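Transcriptional regulator, ROK family (Vibrio cholerae O1 biovar eltor, PDB 1Z05) probably binds DNA as a zinc-containing transcriptional regulator of the ROK family, a homologue of Escherichia coli Mlc linked to carbohydrate metabolism. Local coordinates at residues A[109-114]-A[167-172]. Numbering follows the deposited sequence. Where two conformers were deposited one is given.
Sequences QFLSMR and DRVTSI. With SO4 (sulfate ion), chain C.
Q109 and D167 meet where two parallel strands of a ROK-family domain begin, the first and fourth of a five-stranded mixed sheet ordered 3-2-1-4-5, as expected of the ASKHA (actin-like ATPase) fold. The pairing is interrupted by a beta bulge: Q109 bridges V169, yet L111 bridges I172, one residue further on than regular register would give. The extra residue falls at T170, whose psi of -23° departs from extended geometry. Q109 N to R168 O (2.8 Å) and L111 N to S171 O (3.0 Å) lie either side of the bulge in sequence, and T170 N to Q109 O (2.8 Å) lies within it.

From CB, 3.9 Å from R168 O, the Q109 side chain runs extended through CG (chi2 171°) to its amide. There CD lies 3.8 Å from D167 CB, and NE2 turns to Q165 O, so both ends of the amide are engaged and its rotation is fixed. OE1 accepts D167 N at 2.7 Å; the hydrogen bond is nearly straight, but the donor stands 45° out of the amide carbonyl plane.

On the face shared by Q109 and V169, L111 and I172 run alongside each other with their chains in the same direction, L111 CB touching I172 CG1, and helix 144-161 packs on L111 through F158 and F159. F110 instead stacks its ring on H125, while its CB meets S171 OG. At the far end, R114, salt-bridged to D217, holds a sulfate probably taken from the crystallisation liquor: NH2 reaches O4 in the guanidinium plane at 2.8 Å.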
loop_
_atom_site.group_PDB
_atom_site.type_symbol
_atom_site.label_atom_id
_atom_site.label_comp_id
_atom_site.label_asym_id
_atom_site.label_seq_id
_atom_site.Cartn_x
_atom_site.Cartn_y
_atom_site.Cartn_z
ATOM N N GLN A 109 -30.340 -3.095 8.221
ATOM C CA GLN A 109 -29.739 -1.961 8.887
ATOM C C GLN A 109 -28.377 -2.342 9.458
ATOM O O GLN A 109 -28.002 -3.512 9.476
ATOM C CB GLN A 109 -30.657 -1.489 10.021
ATOM C CG GLN A 109 -32.075 -1.099 9.579
ATOM C CD GLN A 109 -32.990 -0.860 10.746
ATOM O OE1 GLN A 109 -32.794 -1.429 11.810
ATOM N NE2 GLN A 109 -34.000 -0.013 10.557
ATOM N N PHE A 110 -27.639 -1.340 9.922
ATOM C CA PHE A 110 -26.430 -1.561 10.708
ATOM C C PHE A 110 -26.248 -0.379 11.661
ATOM O O PHE A 110 -26.813 0.694 11.438
ATOM C CB PHE A 110 -25.196 -1.748 9.796
ATOM C CG PHE A 110 -24.866 -0.548 8.928
ATOM C CD1 PHE A 110 -24.039 0.464 9.404
ATOM C CD2 PHE A 110 -25.361 -0.453 7.627
ATOM C CE1 PHE A 110 -23.713 1.574 8.610
ATOM C CE2 PHE A 110 -25.030 0.635 6.814
ATOM C CZ PHE A 110 -24.215 1.653 7.306
ATOM N N LEU A 111 -25.479 -0.595 12.725
ATOM C CA LEU A 111 -25.061 0.471 13.615
ATOM C C LEU A 111 -23.684 0.957 13.213
ATOM O O LEU A 111 -22.806 0.157 12.859
ATOM C CB LEU A 111 -24.980 -0.020 15.067
ATOM C CG LEU A 111 -26.230 -0.326 15.880
ATOM C CD1 LEU A 111 -25.801 -0.495 17.342
ATOM C CD2 LEU A 111 -27.260 0.777 15.757
ATOM N N SER A 112 -23.506 2.271 13.238
ATOM C CA SER A 112 -22.195 2.866 13.022
ATOM C C SER A 112 -21.952 3.769 14.211
ATOM O O SER A 112 -22.816 4.571 14.573
ATOM C CB SER A 112 -22.146 3.646 11.706
ATOM O OG SER A 112 -20.831 4.117 11.442
ATOM N N MET A 113 -20.788 3.606 14.834
ATOM C CA MET A 113 -20.430 4.348 16.027
ATOM C C MET A 113 -19.131 5.118 15.838
ATOM O O MET A 113 -18.246 4.704 15.085
ATOM C CB MET A 113 -20.282 3.384 17.207
ATOM C CG MET A 113 -21.560 2.631 17.542
ATOM S SD MET A 113 -21.295 1.320 18.753
ATOM C CE MET A 113 -21.208 2.261 20.263
ATOM N N ARG A 114 -19.025 6.249 16.518
ATOM C CA ARG A 114 -17.740 6.917 16.663
ATOM C C ARG A 114 -17.418 7.084 18.140
ATOM O O ARG A 114 -18.233 7.621 18.903
ATOM C CB ARG A 114 -17.722 8.282 15.969
ATOM C CG ARG A 114 -16.418 9.062 16.251
ATOM C CD ARG A 114 -16.379 10.445 15.594
ATOM N NE ARG A 114 -15.244 11.208 16.113
ATOM C CZ ARG A 114 -13.997 11.090 15.665
ATOM N NH1 ARG A 114 -13.721 10.252 14.663
ATOM N NH2 ARG A 114 -13.024 11.798 16.230
ATOM N N ASP A 167 -34.809 -2.869 12.910
ATOM C CA ASP A 167 -35.356 -3.965 12.129
ATOM C C ASP A 167 -34.293 -5.071 12.112
ATOM O O ASP A 167 -33.980 -5.638 13.164
ATOM C CB ASP A 167 -35.763 -3.474 10.725
ATOM C CG ASP A 167 -36.696 -4.446 9.999
ATOM O OD1 ASP A 167 -36.957 -5.565 10.508
ATOM O OD2 ASP A 167 -37.180 -4.082 8.903
ATOM N N ARG A 168 -33.729 -5.345 10.940
ATOM C CA ARG A 168 -32.716 -6.382 10.784
ATOM C C ARG A 168 -31.319 -5.765 10.834
ATOM O O ARG A 168 -30.772 -5.360 9.810
ATOM C CB ARG A 168 -32.928 -7.148 9.472
ATOM C CG ARG A 168 -34.361 -7.636 9.248
ATOM C CD ARG A 168 -34.523 -8.371 7.920
ATOM N NE ARG A 168 -34.420 -7.487 6.758
ATOM C CZ ARG A 168 -35.009 -7.708 5.585
ATOM N NH1 ARG A 168 -34.850 -6.844 4.593
ATOM N NH2 ARG A 168 -35.765 -8.786 5.401
ATOM N N VAL A 169 -30.759 -5.682 12.038
ATOM C CA VAL A 169 -29.428 -5.093 12.240
ATOM C C VAL A 169 -28.374 -6.153 11.934
ATOM O O VAL A 169 -28.326 -7.194 12.582
ATOM C CB VAL A 169 -29.258 -4.568 13.680
ATOM C CG1 VAL A 169 -27.950 -3.767 13.810
ATOM C CG2 VAL A 169 -30.467 -3.716 14.084
ATOM N N THR A 170 -27.532 -5.890 10.945
ATOM C CA THR A 170 -26.634 -6.923 10.428
ATOM C C THR A 170 -25.252 -6.900 11.058
ATOM O O THR A 170 -24.533 -7.902 11.031
ATOM C CB THR A 170 -26.421 -6.737 8.932
ATOM O OG1 THR A 170 -25.843 -5.451 8.714
ATOM C CG2 THR A 170 -27.743 -6.825 8.182
ATOM N N SER A 171 -24.868 -5.750 11.594
ATOM C CA SER A 171 -23.469 -5.496 11.946
ATOM C C SER A 171 -23.316 -4.175 12.689
ATOM O O SER A 171 -24.239 -3.355 12.720
ATOM C CB SER A 171 -22.613 -5.450 10.670
ATOM O OG SER A 171 -23.146 -4.504 9.757
ATOM N N ILE A 172 -22.130 -3.980 13.261
ATOM C CA ILE A 172 -21.757 -2.754 13.944
ATOM C C ILE A 172 -20.389 -2.310 13.432
ATOM O O ILE A 172 -19.451 -3.102 13.373
ATOM C CB ILE A 172 -21.717 -2.946 15.489
ATOM C CG1 ILE A 172 -23.132 -3.189 16.033
ATOM C CG2 ILE A 172 -21.079 -1.731 16.183
ATOM C CD1 ILE A 172 -23.209 -3.706 17.464
HETATM S S SO4 C . -13.210 14.832 18.223
HETATM O O1 SO4 C . -14.350 15.111 17.359
HETATM O O2 SO4 C . -11.962 15.172 17.557
HETATM O O3 SO4 C . -13.380 15.648 19.424
HETATM O O4 SO4 C . -13.179 13.413 18.563
#